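Local coordinates for protein iron-containing alcohol dehydrogenase (Ralstonia eutropha, PDB 3JZD) that probably catalyses the NAD(P)H-dependent reduction of maleylacetate to 3-oxoadipate, as a homodimeric member of the iron-containing alcohol dehydrogenase family, at residues Q6-E11 with A188-S193; G182-D187 with P277-R282. All coordinates share one frame; numbering follows the deposited sequence.

In the fold
From the N terminus the chain enters strand 8-19, an outermost strand of the parallel sheet, runs through the nucleotide-binding half and then into the all-helical half through helix 165-182. The loop after that helix supplies segment 182-187 and leads straight into 188-193, the start of helix 190-212. Interaction 1 closes a loop of 176 residues by laying this helix start against the first strand; interaction 2 closes one of 89 residues, mostly helical and without strand, when helix 277-287 returns to the same connection. The two closures cross along the chain. Their centres lie about 12 Å apart, and Ser193 O is 3.7 Å from Leu183 CD2, where they touch.

Interaction 1. Residues Q6-E11 with A188-S193; sequences QPFIYE and ANPVMS
Phe8 and Tyr10, on one side of strand 8-19, rest on the N-terminal end of helix 190-212, whose N-cap is Asn189. This joins the first strand of the nucleotide-binding half of the iron-containing alcohol dehydrogenase fold to its helical half. Pro190 CD sits over one face of the Phe8 ring, 3.6 Å from its centroid and 15° off the normal, a CH-pi contact. Phe8 CG lies between its own N and carbonyl carbon (chi1 58°), which turns the ring toward the proline. Tyr10 points its CG away from its backbone N and reaches further along the helix: its CE1 meets Val191 CG1 at 3.5 Å, while the bent selenomethionine Met192 brings CE to the same ring carbon, Tyr10 CE1. The Asn189 amide stands steeply against the tyrosine ring, 76° between planes, with OD1 at the ring edge near CD1.

Polar contacts between the segments run through water. One water donates to Ile9 O and accepts from Asn189 ND2 at 3.1 Å; a second, more weakly held, links Glu11 O to the same ND2. The amide thus works in two directions, its nitrogen reaching the strand through the waters and its oxygen capping the helix.

The surroundings are those of the homodimer interface. Residues 8-11 pair antiparallel with a strand of the second subunit, so the sheet runs on across the dimer interface. Trp228 of that subunit meets the Tyr10 ring edge-to-face, and Glu11 OE2 forms a salt bridge with Arg16 of that subunit.

At the cap, Val191 N gives Asn189 OD1 a weak bond, whereas Met192 N donates to OD1 almost straight at 2.9 Å, from above the carbonyl plane.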
# COMPACT_ATOMS: atom_id res chain seq x y z
N GLN A 6 -12.16 0.85 14.17
CA GLN A 6 -11.27 0.86 15.35
C GLN A 6 -10.01 1.64 14.96
O GLN A 6 -9.63 1.62 13.81
CB GLN A 6 -10.91 -0.57 15.78
N PRO A 7 -9.36 2.33 15.91
CA PRO A 7 -8.15 3.08 15.59
C PRO A 7 -6.97 2.18 15.19
O PRO A 7 -6.96 1.01 15.55
CB PRO A 7 -7.85 3.82 16.89
CG PRO A 7 -8.36 2.96 17.91
CD PRO A 7 -9.60 2.30 17.36
N PHE A 8 -5.98 2.71 14.47
CA PHE A 8 -4.84 1.90 14.06
C PHE A 8 -3.67 2.77 13.67
O PHE A 8 -3.84 3.96 13.48
CB PHE A 8 -5.23 0.98 12.86
CG PHE A 8 -5.74 1.75 11.65
CD1 PHE A 8 -4.87 2.24 10.71
CD2 PHE A 8 -7.10 2.01 11.50
CE1 PHE A 8 -5.33 2.96 9.61
CE2 PHE A 8 -7.58 2.71 10.42
CZ PHE A 8 -6.69 3.21 9.47
N ILE A 9 -2.50 2.16 13.57
CA ILE A 9 -1.31 2.81 13.09
C ILE A 9 -0.83 2.01 11.90
O ILE A 9 -0.54 0.82 12.03
CB ILE A 9 -0.19 2.95 14.13
CG1 ILE A 9 -0.66 3.90 15.24
CG2 ILE A 9 1.07 3.50 13.45
CD1 ILE A 9 0.33 4.12 16.38
N TYR A 10 -0.77 2.65 10.74
CA TYR A 10 -0.35 2.01 9.54
C TYR A 10 1.04 2.47 9.25
O TYR A 10 1.34 3.66 9.31
CB TYR A 10 -1.25 2.40 8.36
CG TYR A 10 -0.72 2.00 7.00
CD1 TYR A 10 -1.02 0.77 6.45
CD2 TYR A 10 0.07 2.87 6.25
CE1 TYR A 10 -0.56 0.42 5.23
CE2 TYR A 10 0.52 2.51 5.02
CZ TYR A 10 0.21 1.29 4.52
OH TYR A 10 0.64 0.92 3.30
N GLU A 11 1.87 1.51 8.89
CA GLU A 11 3.21 1.80 8.49
C GLU A 11 3.50 1.07 7.19
O GLU A 11 3.16 -0.13 7.01
CB GLU A 11 4.21 1.43 9.57
CG GLU A 11 4.30 2.49 10.62
CD GLU A 11 5.28 2.18 11.73
OE1 GLU A 11 5.25 1.01 12.22
OE2 GLU A 11 6.02 3.14 12.14
N ALA A 188 -4.24 -5.66 13.10
CA ALA A 188 -4.87 -5.58 11.82
C ALA A 188 -5.21 -4.13 11.51
O ALA A 188 -5.52 -3.36 12.42
CB ALA A 188 -6.17 -6.40 11.84
N ASN A 189 -5.07 -3.74 10.25
CA ASN A 189 -5.57 -2.44 9.83
C ASN A 189 -6.26 -2.57 8.44
O ASN A 189 -6.03 -3.56 7.70
CB ASN A 189 -4.48 -1.37 9.89
CG ASN A 189 -3.48 -1.50 8.80
OD1 ASN A 189 -3.83 -1.41 7.62
ND2 ASN A 189 -2.21 -1.69 9.17
N PRO A 190 -7.11 -1.58 8.07
CA PRO A 190 -7.91 -1.66 6.82
C PRO A 190 -7.13 -1.76 5.54
O PRO A 190 -7.59 -2.36 4.56
CB PRO A 190 -8.74 -0.37 6.85
CG PRO A 190 -8.75 0.04 8.31
CD PRO A 190 -7.48 -0.43 8.91
N VAL A 191 -5.94 -1.17 5.52
CA VAL A 191 -5.15 -1.19 4.31
C VAL A 191 -4.51 -2.57 4.16
O VAL A 191 -4.56 -3.18 3.10
CB VAL A 191 -4.15 -0.03 4.27
CG1 VAL A 191 -3.31 -0.16 3.10
CG2 VAL A 191 -4.94 1.33 4.26
N MSE A 192 -3.93 -3.07 5.23
CA MSE A 192 -3.36 -4.41 5.22
C MSE A 192 -4.48 -5.45 4.89
O MSE A 192 -4.28 -6.41 4.11
CB MSE A 192 -2.67 -4.70 6.54
CG MSE A 192 -1.40 -3.91 6.72
SE MSE A 192 0.02 -4.58 5.55
CE MSE A 192 0.95 -2.90 5.19
N SER A 193 -5.66 -5.25 5.46
CA SER A 193 -6.76 -6.16 5.20
C SER A 193 -7.25 -6.12 3.77
O SER A 193 -7.61 -7.17 3.22
CB SER A 193 -7.89 -5.88 6.18
OG SER A 193 -7.41 -6.24 7.46
O HOH W 1 -1.38 -1.94 12.19
O HOH W 2 0.75 -1.84 8.52

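Interaction 2. Residues G182-D187 with P277-R282; sequences GLYARD and PEAMAR
Leu183 and Tyr184 form a shallow hollow that receives the methyl of Ala279, the small knob on the near side of helix 277-287. Both residues belong to the type I beta turn Gly182 to Ala185, at the C-terminal end of helix 165-182, and the contact joins this turn to a later helix of the helical half. Ala279 CB lies 3.9 Å from Leu183 CB and as far from Tyr184 CB, with Leu183 O at 3.8 Å beside them. With only a methyl between them the backbones come close: the CA atoms of Leu183 and Ala279 are 5.5 Å apart.

Two longer side chains extend the fit beyond the methyl. The selenomethionine Met280 leaves the helix pointing away from the turn, but bends at chi2 and chi3 and returns its CE to the edge of the Tyr184 ring, 4.0 Å from CD2. With chi1 near 58°, the Tyr184 ring is tucked back over its own backbone, which sets its CD2 edge near both Met280 CE and Ala279 CB. About one helical turn beyond Ala279, Arg282 bends at chi3 (69°), and Leu183 CD2 lies over one face of its guanidinium, 4.1 Å from NE and offset toward the rim.

Neighbouring helices surround the site: Leu183 also touches Ala196 and Ile200 of helix 190-212, and Leu269 of helix 257-272 meets Tyr184 and Met280.

No hydrogen bond joins the two segments. Their polar ends are held elsewhere, Tyr184 OH by Glu181 and Asn272, Arg282 NE by a salt bridge to Glu197. The contact therefore relies on apolar fit, and Glu197, outside both segments, probably steadies the guanidinium that the leucine methyl touches.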
# COMPACT_ATOMS: atom_id res chain seq x y z
N GLY A 182 -3.34 -12.34 8.70
CA GLY A 182 -3.28 -10.89 8.68
C GLY A 182 -4.66 -10.29 8.92
O GLY A 182 -4.81 -9.28 9.60
N LEU A 183 -5.69 -10.92 8.36
CA LEU A 183 -7.03 -10.41 8.53
C LEU A 183 -7.47 -10.42 9.98
O LEU A 183 -8.39 -9.71 10.32
CB LEU A 183 -8.01 -11.18 7.63
CG LEU A 183 -7.89 -10.87 6.16
CD1 LEU A 183 -8.54 -11.97 5.29
CD2 LEU A 183 -8.52 -9.49 5.89
N TYR A 184 -6.92 -11.28 10.83
CA TYR A 184 -7.32 -11.26 12.23
C TYR A 184 -6.22 -10.89 13.20
O TYR A 184 -6.32 -11.12 14.39
CB TYR A 184 -8.00 -12.56 12.61
CG TYR A 184 -7.25 -13.86 12.44
CD1 TYR A 184 -6.22 -14.21 13.30
CD2 TYR A 184 -7.66 -14.82 11.50
CE1 TYR A 184 -5.59 -15.45 13.18
CE2 TYR A 184 -7.04 -16.05 11.39
CZ TYR A 184 -6.02 -16.36 12.23
OH TYR A 184 -5.42 -17.57 12.16
N ALA A 185 -5.18 -10.25 12.68
CA ALA A 185 -4.04 -9.86 13.47
C ALA A 185 -4.49 -8.94 14.57
O ALA A 185 -5.42 -8.17 14.42
CB ALA A 185 -3.02 -9.12 12.63
N ARG A 186 -3.79 -9.01 15.69
CA ARG A 186 -4.10 -8.13 16.77
C ARG A 186 -3.93 -6.69 16.32
O ARG A 186 -4.63 -5.82 16.79
CB ARG A 186 -3.15 -8.44 17.91
CG ARG A 186 -3.45 -7.74 19.16
CD ARG A 186 -2.31 -8.01 20.08
NE ARG A 186 -2.63 -7.53 21.41
CZ ARG A 186 -1.88 -7.78 22.47
NH1 ARG A 186 -0.74 -8.48 22.34
NH2 ARG A 186 -2.26 -7.33 23.66
N ASP A 187 -3.00 -6.46 15.40
CA ASP A 187 -2.71 -5.11 14.87
C ASP A 187 -3.17 -4.95 13.42
O ASP A 187 -2.59 -4.20 12.61
CB ASP A 187 -1.21 -4.77 15.03
CG ASP A 187 -0.28 -5.77 14.35
OD1 ASP A 187 -0.70 -6.91 14.05
OD2 ASP A 187 0.89 -5.39 14.11
N PRO A 277 -15.20 -14.38 13.12
CA PRO A 277 -16.12 -14.64 12.02
C PRO A 277 -16.04 -13.60 10.92
O PRO A 277 -16.21 -13.91 9.73
CB PRO A 277 -17.49 -14.65 12.70
CG PRO A 277 -17.29 -13.87 13.99
CD PRO A 277 -15.89 -14.11 14.40
N GLU A 278 -15.75 -12.36 11.28
CA GLU A 278 -15.59 -11.35 10.24
C GLU A 278 -14.39 -11.68 9.32
O GLU A 278 -14.52 -11.59 8.10
CB GLU A 278 -15.46 -9.95 10.82
CG GLU A 278 -15.28 -8.92 9.74
CD GLU A 278 -15.44 -7.51 10.22
OE1 GLU A 278 -16.12 -7.28 11.24
OE2 GLU A 278 -14.90 -6.62 9.54
N ALA A 279 -13.23 -12.06 9.89
CA ALA A 279 -12.08 -12.41 9.06
C ALA A 279 -12.44 -13.64 8.20
O ALA A 279 -12.16 -13.67 7.01
CB ALA A 279 -10.80 -12.64 9.93
N MSE A 280 -13.09 -14.64 8.79
CA MSE A 280 -13.51 -15.81 8.04
C MSE A 280 -14.41 -15.51 6.85
O MSE A 280 -14.22 -16.08 5.76
CB MSE A 280 -14.23 -16.81 8.93
CG MSE A 280 -13.44 -17.51 10.00
SE MSE A 280 -11.72 -18.29 9.50
CE MSE A 280 -10.59 -16.71 9.52
N ALA A 281 -15.42 -14.65 7.05
CA ALA A 281 -16.27 -14.19 5.96
C ALA A 281 -15.49 -13.51 4.81
O ALA A 281 -15.86 -13.63 3.65
CB ALA A 281 -17.42 -13.28 6.49
N ARG A 282 -14.44 -12.78 5.12
CA ARG A 282 -13.60 -12.17 4.10
C ARG A 282 -12.76 -13.22 3.41
O ARG A 282 -12.59 -13.17 2.20
CB ARG A 282 -12.72 -11.04 4.66
CG ARG A 282 -13.56 -9.87 5.16
CD ARG A 282 -12.78 -8.70 5.68
NE ARG A 282 -12.07 -8.00 4.60
CZ ARG A 282 -11.45 -6.83 4.76
NH1 ARG A 282 -11.46 -6.25 5.96
NH2 ARG A 282 -10.85 -6.24 3.72